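Local coordinates for PTS system, nitrogen regulatory IIA protein (Neisseria meningitidis, PDB 2A0J) that probably relays phosphoryl groups in the nitrogen branch of the bacterial phosphotransferase system and is thought to modulate partner proteins such as protein kinases, at residues G78-T83 with E131-V136; A71-A76 with L104-A109; V14-V19 with R82-V87. All blocks are in the same frame, centred on the assembly; numbering follows the deposited sequence.

Interaction 1: residues G78-T83 with E131-V136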
loop_
_atom_site.group_PDB
_atom_site.type_symbol
_atom_site.label_atom_id
_atom_site.label_comp_id
_atom_site.label_asym_id
_atom_site.label_seq_id
_atom_site.Cartn_x
_atom_site.Cartn_y
_atom_site.Cartn_z
ATOM N N GLY A 78 -3.532 -4.376 -5.476
ATOM C CA GLY A 78 -2.752 -3.435 -4.693
ATOM C C GLY A 78 -2.556 -2.087 -5.358
ATOM O O GLY A 78 -3.043 -1.841 -6.463
ATOM N N ALA A 79 -1.842 -1.203 -4.672
ATOM C CA ALA A 79 -1.561 0.129 -5.189
ATOM C C ALA A 79 -0.332 0.668 -4.479
ATOM O O ALA A 79 0.057 0.164 -3.424
ATOM C CB ALA A 79 -2.745 1.056 -4.949
ATOM N N PHE A 80 0.285 1.689 -5.063
ATOM C CA PHE A 80 1.456 2.288 -4.449
ATOM C C PHE A 80 1.305 3.802 -4.474
ATOM O O PHE A 80 0.921 4.371 -5.497
ATOM C CB PHE A 80 2.728 1.882 -5.195
ATOM C CG PHE A 80 3.983 2.336 -4.517
ATOM C CD1 PHE A 80 4.448 1.677 -3.381
ATOM C CD2 PHE A 80 4.671 3.457 -4.973
ATOM C CE1 PHE A 80 5.580 2.130 -2.703
ATOM C CE2 PHE A 80 5.807 3.919 -4.302
ATOM C CZ PHE A 80 6.261 3.252 -3.161
ATOM N N ILE A 81 1.607 4.445 -3.347
ATOM C CA ILE A 81 1.504 5.899 -3.238
ATOM C C ILE A 81 2.753 6.582 -2.693
ATOM O O ILE A 81 3.305 6.170 -1.674
ATOM C CB ILE A 81 0.348 6.322 -2.319
ATOM C CG1 ILE A 81 -0.979 5.793 -2.859
ATOM C CG2 ILE A 81 0.328 7.843 -2.196
ATOM C CD1 ILE A 81 -2.188 6.227 -2.034
ATOM N N ARG A 82 3.176 7.639 -3.384
ATOM C CA ARG A 82 4.331 8.447 -2.989
ATOM C C ARG A 82 3.742 9.820 -2.670
ATOM O O ARG A 82 3.220 10.504 -3.555
ATOM C CB ARG A 82 5.334 8.569 -4.141
ATOM C CG ARG A 82 6.783 8.274 -3.763
ATOM C CD ARG A 82 7.669 9.496 -3.886
ATOM N NE ARG A 82 7.606 10.083 -5.225
ATOM C CZ ARG A 82 8.346 9.702 -6.258
ATOM N NH1 ARG A 82 9.230 8.728 -6.132
ATOM N NH2 ARG A 82 8.201 10.304 -7.422
ATOM N N THR A 83 3.810 10.205 -1.398
ATOM C CA THR A 83 3.260 11.476 -0.946
ATOM C C THR A 83 4.178 12.667 -1.240
ATOM O O THR A 83 5.399 12.538 -1.244
ATOM C CB THR A 83 2.949 11.415 0.575
ATOM O OG1 THR A 83 4.131 11.040 1.299
ATOM C CG2 THR A 83 1.843 10.380 0.855
ATOM N N GLU A 131 15.481 4.837 -0.899
ATOM C CA GLU A 131 16.034 6.048 -1.488
ATOM C C GLU A 131 15.659 6.169 -2.960
ATOM O O GLU A 131 15.365 7.264 -3.435
ATOM C CB GLU A 131 17.556 6.072 -1.326
ATOM C CG GLU A 131 18.011 6.522 0.052
ATOM C CD GLU A 131 19.513 6.449 0.229
ATOM O OE1 GLU A 131 20.022 7.013 1.221
ATOM O OE2 GLU A 131 20.183 5.821 -0.618
ATOM N N SER A 132 15.666 5.045 -3.677
ATOM C CA SER A 132 15.302 5.037 -5.092
ATOM C C SER A 132 13.822 5.366 -5.263
ATOM O O SER A 132 13.457 6.202 -6.094
ATOM C CB SER A 132 15.587 3.669 -5.717
ATOM O OG SER A 132 16.973 3.476 -5.899
ATOM N N LEU A 133 12.979 4.701 -4.473
ATOM C CA LEU A 133 11.535 4.915 -4.522
ATOM C C LEU A 133 11.175 6.365 -4.226
ATOM O O LEU A 133 10.093 6.828 -4.592
ATOM C CB LEU A 133 10.816 3.976 -3.541
ATOM C CG LEU A 133 10.790 2.505 -3.987
ATOM C CD1 LEU A 133 10.417 1.607 -2.835
ATOM C CD2 LEU A 133 9.810 2.333 -5.137
ATOM N N MET A 134 12.084 7.085 -3.571
ATOM C CA MET A 134 11.850 8.487 -3.255
ATOM C C MET A 134 12.328 9.447 -4.350
ATOM O O MET A 134 11.960 10.623 -4.333
ATOM C CB MET A 134 12.540 8.878 -1.936
ATOM C CG MET A 134 11.868 8.359 -0.675
ATOM S SD MET A 134 10.144 8.856 -0.497
ATOM C CE MET A 134 10.318 10.516 0.044
ATOM N N THR A 135 13.136 8.967 -5.296
ATOM C CA THR A 135 13.644 9.857 -6.346
ATOM C C THR A 135 13.234 9.571 -7.792
ATOM O O THR A 135 13.106 10.504 -8.584
ATOM C CB THR A 135 15.196 9.962 -6.302
ATOM O OG1 THR A 135 15.785 8.674 -6.537
ATOM C CG2 THR A 135 15.650 10.493 -4.943
ATOM N N VAL A 136 13.027 8.303 -8.137
ATOM C CA VAL A 136 12.645 7.943 -9.502
ATOM C C VAL A 136 11.493 8.806 -10.015
ATOM O O VAL A 136 10.573 9.139 -9.273
ATOM C CB VAL A 136 12.280 6.444 -9.606
ATOM C CG1 VAL A 136 13.501 5.609 -9.269
ATOM C CG2 VAL A 136 11.125 6.106 -8.672
#
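Strand 78-83 and helix 131-135 lie 9.9 Å apart at closest approach with their directions 75° apart, and their backbones come nearest at Arg82 and Met134. Arg82 spans this gap. Bends at its second and third side-chain torsions carry the guanidinium up to the carbonyl groups of 133-136. NH1 of Arg82 donates to O of Leu133 at 2.6 Å, standing above that carbonyl plane, while NH2 of Arg82 reaches O of Val136 at 3.2 Å in nearly straight extension of the C=O (174° at the oxygen). Both acceptors lie at the edge of the guanidinium, close to its plane, and a weak second bond from NH1 also goes to Val136 O. Met134 O sits over one face. In this way a helix that follows the sheet strands in sequence is fastened to the mixed four-stranded sheet of the EIIA type-2 domain. Deeper in, the anti chi1 of Phe80 (-173°) turns its ring toward the helix, so that CZ of Phe80 touches CD2 of Leu133 at 4.2 Å. Leu99 of strand 97-106 packs against Arg82, Leu133 and Met134, and Val142 of helix 139-146 adjoins Phe80. On the exposed side, SD of Met134 lies 4.2 Å from CD of Arg82.

Interaction 2: residues A71-A76 with L104-A109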
loop_
_atom_site.group_PDB
_atom_site.type_symbol
_atom_site.label_atom_id
_atom_site.label_comp_id
_atom_site.label_asym_id
_atom_site.label_seq_id
_atom_site.Cartn_x
_atom_site.Cartn_y
_atom_site.Cartn_z
ATOM N N ALA A 71 -14.395 -11.329 2.063
ATOM C CA ALA A 71 -15.042 -12.399 1.309
ATOM C C ALA A 71 -15.417 -11.981 -0.117
ATOM O O ALA A 71 -15.458 -12.817 -1.024
ATOM C CB ALA A 71 -16.284 -12.880 2.064
ATOM N N GLY A 72 -15.683 -10.692 -0.311
ATOM C CA GLY A 72 -16.046 -10.188 -1.627
ATOM C C GLY A 72 -14.899 -10.052 -2.622
ATOM O O GLY A 72 -15.138 -9.857 -3.812
ATOM N N VAL A 73 -13.660 -10.145 -2.149
ATOM C CA VAL A 73 -12.490 -10.036 -3.022
ATOM C C VAL A 73 -12.062 -11.441 -3.460
ATOM O O VAL A 73 -11.840 -12.312 -2.628
ATOM C CB VAL A 73 -11.313 -9.317 -2.292
ATOM C CG1 VAL A 73 -10.120 -9.128 -3.237
ATOM C CG2 VAL A 73 -11.786 -7.963 -1.776
ATOM N N LYS A 74 -11.965 -11.657 -4.770
ATOM C CA LYS A 74 -11.588 -12.963 -5.300
ATOM C C LYS A 74 -10.188 -13.004 -5.890
ATOM O O LYS A 74 -9.668 -14.073 -6.209
ATOM C CB LYS A 74 -12.607 -13.428 -6.345
ATOM C CG LYS A 74 -13.996 -13.664 -5.765
ATOM C CD LYS A 74 -13.918 -14.560 -4.530
ATOM C CE LYS A 74 -15.251 -14.660 -3.808
ATOM N NZ LYS A 74 -15.106 -15.385 -2.515
ATOM N N GLN A 75 -9.579 -11.837 -6.039
ATOM C CA GLN A 75 -8.233 -11.758 -6.568
ATOM C C GLN A 75 -7.522 -10.604 -5.897
ATOM O O GLN A 75 -8.067 -9.511 -5.787
ATOM C CB GLN A 75 -8.252 -11.553 -8.084
ATOM C CG GLN A 75 -6.862 -11.415 -8.686
ATOM C CD GLN A 75 -6.877 -11.381 -10.199
ATOM O OE1 GLN A 75 -7.618 -10.607 -10.805
ATOM N NE2 GLN A 75 -6.052 -12.218 -10.819
ATOM N N ALA A 76 -6.308 -10.859 -5.434
ATOM C CA ALA A 76 -5.523 -9.832 -4.772
ATOM C C ALA A 76 -5.341 -8.605 -5.661
ATOM O O ALA A 76 -5.245 -8.706 -6.881
ATOM C CB ALA A 76 -4.167 -10.392 -4.378
ATOM N N LEU A 104 -5.161 -5.498 -0.938
ATOM C CA LEU A 104 -6.487 -6.045 -0.628
ATOM C C LEU A 104 -6.484 -7.512 -1.086
ATOM O O LEU A 104 -6.310 -7.800 -2.273
ATOM C CB LEU A 104 -7.582 -5.290 -1.378
ATOM C CG LEU A 104 -8.649 -4.551 -0.577
ATOM C CD1 LEU A 104 -9.789 -4.211 -1.537
ATOM C CD2 LEU A 104 -9.167 -5.402 0.586
ATOM N N VAL A 105 -6.691 -8.438 -0.156
ATOM C CA VAL A 105 -6.665 -9.849 -0.510
ATOM C C VAL A 105 -7.953 -10.622 -0.250
ATOM O O VAL A 105 -8.741 -10.273 0.631
ATOM C CB VAL A 105 -5.506 -10.567 0.232
ATOM C CG1 VAL A 105 -4.182 -9.938 -0.156
ATOM C CG2 VAL A 105 -5.700 -10.477 1.746
ATOM N N PRO A 106 -8.205 -11.670 -1.047
ATOM C CA PRO A 106 -9.422 -12.457 -0.827
ATOM C C PRO A 106 -9.263 -13.219 0.489
ATOM O O PRO A 106 -8.158 -13.319 1.022
ATOM C CB PRO A 106 -9.464 -13.386 -2.047
ATOM C CG PRO A 106 -8.021 -13.507 -2.452
ATOM C CD PRO A 106 -7.515 -12.096 -2.276
ATOM N N GLU A 107 -10.355 -13.745 1.023
ATOM C CA GLU A 107 -10.273 -14.489 2.267
ATOM C C GLU A 107 -10.170 -15.980 1.948
ATOM O O GLU A 107 -11.177 -16.686 1.967
ATOM C CB GLU A 107 -11.517 -14.220 3.117
ATOM C CG GLU A 107 -11.274 -14.297 4.618
ATOM C CD GLU A 107 -12.561 -14.320 5.420
ATOM O OE1 GLU A 107 -12.494 -14.138 6.654
ATOM O OE2 GLU A 107 -13.639 -14.532 4.821
ATOM N N ASN A 108 -8.961 -16.461 1.650
ATOM C CA ASN A 108 -8.773 -17.872 1.322
ATOM C C ASN A 108 -7.344 -18.432 1.381
ATOM O O ASN A 108 -7.073 -19.351 2.159
ATOM C CB ASN A 108 -9.372 -18.161 -0.057
ATOM C CG ASN A 108 -8.832 -17.239 -1.137
ATOM O OD1 ASN A 108 -7.635 -17.223 -1.421
ATOM N ND2 ASN A 108 -9.721 -16.465 -1.749
ATOM N N ALA A 109 -6.438 -17.898 0.560
ATOM C CA ALA A 109 -5.050 -18.380 0.525
ATOM C C ALA A 109 -4.112 -17.496 1.336
ATOM O O ALA A 109 -3.153 -16.934 0.804
ATOM C CB ALA A 109 -4.552 -18.473 -0.926
#
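This is a van der Waals contact between the connection that follows strand 63-70 and the C-terminal end of strand 97-106, with Val73 and Pro106 at its middle. Val73 places CG1 anti to its own nitrogen (chi1 -177°), which sets that methyl 3.9 Å from Pro106 N and 4.1 Å from Pro106 CD. The other branch, CG2, meets CD1 of Leu104 at 4.3 Å. Pro106 in turn fits under the 73-76 backbone, its CD lying 3.6 Å from Ala76 N. Ala76 adds a CA-H...O contact to Leu104 O, the carbon 3.3 Å from the oxygen, and its CB reaches CG1 of Val105 at 4.2 Å. At the exposed margin, the methyl of Ala71 touches the carboxylate of Glu107. The loop is also braced from within: Lys74 NZ bonds to Ala71 O at 3.0 Å, nearly in line with the C=O (161°), closing the turn around Gly72. Leu39 covers Val73, Val44 and Cys47 of helix 41-52 pack on Leu104, and His113 of helix 110-124 lies against Val105 and Pro106. Leu104 and Val105 pair through their backbones with Thr77 and Gly68 respectively, so 71-76 crosses the end of a strand lying between the two antiparallel strands it joins, the topology of a psi-loop.

Interaction 3: residues V14-V19 with R82-V87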
loop_
_atom_site.group_PDB
_atom_site.type_symbol
_atom_site.label_atom_id
_atom_site.label_comp_id
_atom_site.label_asym_id
_atom_site.label_seq_id
_atom_site.Cartn_x
_atom_site.Cartn_y
_atom_site.Cartn_z
ATOM N N VAL A 14 0.574 6.159 -7.821
ATOM C CA VAL A 14 0.471 7.621 -7.710
ATOM C C VAL A 14 1.844 8.118 -7.246
ATOM O O VAL A 14 2.356 7.671 -6.217
ATOM C CB VAL A 14 -0.613 8.042 -6.674
ATOM C CG1 VAL A 14 -0.714 9.561 -6.598
ATOM C CG2 VAL A 14 -1.954 7.455 -7.054
ATOM N N LEU A 15 2.431 9.043 -7.998
ATOM C CA LEU A 15 3.766 9.551 -7.689
ATOM C C LEU A 15 3.880 10.829 -6.867
ATOM O O LEU A 15 4.901 11.046 -6.213
ATOM C CB LEU A 15 4.538 9.757 -8.995
ATOM C CG LEU A 15 4.660 8.561 -9.940
ATOM C CD1 LEU A 15 5.183 9.035 -11.287
ATOM C CD2 LEU A 15 5.571 7.504 -9.332
ATOM N N ASP A 16 2.853 11.678 -6.893
ATOM C CA ASP A 16 2.922 12.949 -6.177
ATOM C C ASP A 16 1.594 13.379 -5.566
ATOM O O ASP A 16 1.074 14.448 -5.879
ATOM C CB ASP A 16 3.421 14.025 -7.143
ATOM C CG ASP A 16 3.834 15.301 -6.441
ATOM O OD1 ASP A 16 4.092 16.296 -7.147
ATOM O OD2 ASP A 16 3.909 15.311 -5.193
ATOM N N MET A 17 1.056 12.554 -4.675
ATOM C CA MET A 17 -0.226 12.854 -4.043
ATOM C C MET A 17 -0.149 13.872 -2.904
ATOM O O MET A 17 0.645 13.735 -1.976
ATOM C CB MET A 17 -0.870 11.567 -3.526
ATOM C CG MET A 17 -2.216 11.782 -2.838
ATOM S SD MET A 17 -2.843 10.292 -2.033
ATOM C CE MET A 17 -3.572 9.464 -3.423
ATOM N N GLU A 18 -0.980 14.902 -2.994
ATOM C CA GLU A 18 -1.040 15.936 -1.977
ATOM C C GLU A 18 -2.087 15.487 -0.965
ATOM O O GLU A 18 -3.292 15.598 -1.203
ATOM C CB GLU A 18 -1.446 17.265 -2.617
ATOM C CG GLU A 18 -1.660 18.401 -1.635
ATOM C CD GLU A 18 -1.999 19.700 -2.337
ATOM O OE1 GLU A 18 -1.128 20.223 -3.066
ATOM O OE2 GLU A 18 -3.133 20.196 -2.169
ATOM N N VAL A 19 -1.630 14.963 0.163
ATOM C CA VAL A 19 -2.550 14.479 1.183
ATOM C C VAL A 19 -2.151 14.974 2.571
ATOM O O VAL A 19 -0.970 14.971 2.927
ATOM C CB VAL A 19 -2.629 12.920 1.148
ATOM C CG1 VAL A 19 -1.234 12.318 1.234
ATOM C CG2 VAL A 19 -3.490 12.411 2.277
ATOM N N ARG A 82 3.176 7.639 -3.384
ATOM C CA ARG A 82 4.331 8.447 -2.989
ATOM C C ARG A 82 3.742 9.820 -2.670
ATOM O O ARG A 82 3.220 10.504 -3.555
ATOM C CB ARG A 82 5.334 8.569 -4.141
ATOM C CG ARG A 82 6.783 8.274 -3.763
ATOM C CD ARG A 82 7.669 9.496 -3.886
ATOM N NE ARG A 82 7.606 10.083 -5.225
ATOM C CZ ARG A 82 8.346 9.702 -6.258
ATOM N NH1 ARG A 82 9.230 8.728 -6.132
ATOM N NH2 ARG A 82 8.201 10.304 -7.422
ATOM N N THR A 83 3.810 10.205 -1.398
ATOM C CA THR A 83 3.260 11.476 -0.946
ATOM C C THR A 83 4.178 12.667 -1.240
ATOM O O THR A 83 5.399 12.538 -1.244
ATOM C CB THR A 83 2.949 11.415 0.575
ATOM O OG1 THR A 83 4.131 11.040 1.299
ATOM C CG2 THR A 83 1.843 10.380 0.855
ATOM N N ARG A 84 3.580 13.824 -1.507
ATOM C CA ARG A 84 4.359 15.026 -1.784
ATOM C C ARG A 84 5.072 15.429 -0.498
ATOM O O ARG A 84 6.209 15.904 -0.520
ATOM C CB ARG A 84 3.446 16.162 -2.244
ATOM C CG ARG A 84 4.200 17.411 -2.672
ATOM C CD ARG A 84 3.249 18.482 -3.180
ATOM N NE ARG A 84 2.351 17.949 -4.197
ATOM C CZ ARG A 84 1.426 18.661 -4.828
ATOM N NH1 ARG A 84 1.276 19.948 -4.547
ATOM N NH2 ARG A 84 0.650 18.084 -5.735
ATOM N N GLU A 85 4.383 15.222 0.621
ATOM C CA GLU A 85 4.907 15.537 1.944
ATOM C C GLU A 85 4.678 14.327 2.850
ATOM O O GLU A 85 3.733 13.574 2.655
ATOM C CB GLU A 85 4.178 16.753 2.522
ATOM C CG GLU A 85 5.062 17.947 2.847
ATOM C CD GLU A 85 5.594 18.646 1.614
ATOM O OE1 GLU A 85 6.417 18.050 0.894
ATOM O OE2 GLU A 85 5.182 19.798 1.363
ATOM N N PRO A 86 5.557 14.113 3.840
ATOM C CA PRO A 86 5.364 12.962 4.735
ATOM C C PRO A 86 4.037 13.069 5.506
ATOM O O PRO A 86 3.523 14.165 5.734
ATOM C CB PRO A 86 6.588 13.028 5.648
ATOM C CG PRO A 86 7.654 13.633 4.728
ATOM C CD PRO A 86 6.882 14.736 4.044
ATOM N N VAL A 87 3.484 11.928 5.897
ATOM C CA VAL A 87 2.216 11.891 6.621
ATOM C C VAL A 87 2.352 11.163 7.949
ATOM O O VAL A 87 2.949 10.087 8.011
ATOM C CB VAL A 87 1.117 11.192 5.769
ATOM C CG1 VAL A 87 -0.063 10.782 6.639
ATOM C CG2 VAL A 87 0.650 12.126 4.672
HETATM O O HOH W 1 1.195 14.822 0.972
#
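The guanidinium of Arg84 has CB of Glu18 over the centre of one face, 3.8 Å above the plane, and Asp16 at its edge. It lies where parallel strands 13-17 and 77-83 of the mixed sheet stop pairing, past the Met17-Thr83 bridge. Two carboxylates hold this group in a salt-bridge network: NE of Arg84 donates to OD2 of Asp16 at 3.2 Å, and NH1 of Arg84 meets OE1 of Glu18 at 2.8 Å. Neither is coplanar with the guanidinium. The Asp16 carboxylate is turned by 53° and is approached from above its plane, whereas that of Glu18 stands at 78°. The backbone ladder runs from Arg82 N to Val14 O, Met17 N to Arg82 O and Arg84 N to Met17 O. Alongside, NE of Arg82, whose NH1 is bound to Leu133, donates to Leu15 O at 3.0 Å in the carbonyl plane, and CD2 of Leu15 lies over one face of that guanidinium. Past the bridge the two chains diverge, and a water accepts from the backbone N of both Val19 and Glu85. Val19 has CG1 between the backbone N and carbonyl carbon, where it touches Thr83 CG2 at 3.7 Å and Val87 CG2 at 3.9 Å.

Overall arrangement
Interactions 1 and 3 are neighbours, their centres 9 Å apart, and share Arg82 and Thr83 on strand 77-83. Arg82 thus links an edge strand of the sheet to helix 127-135. The two contacts also meet at Phe80 O and Val14 N, 3.0 Å apart and probably hydrogen-bonded, and where Ile81 CD1 packs on Met17 CE. Interaction 2 lies on the opposite side of the chain's centre, 25 Å from interaction 1 and 27 Å from interaction 3 between centres. All three reach one sheet, where strands 77-83 and 97-106 adjoin. None of the six segments contains a histidine, the phosphoacceptor residue of this family, though interaction 2 packs against His113; whether that bears on phosphotransfer is not established.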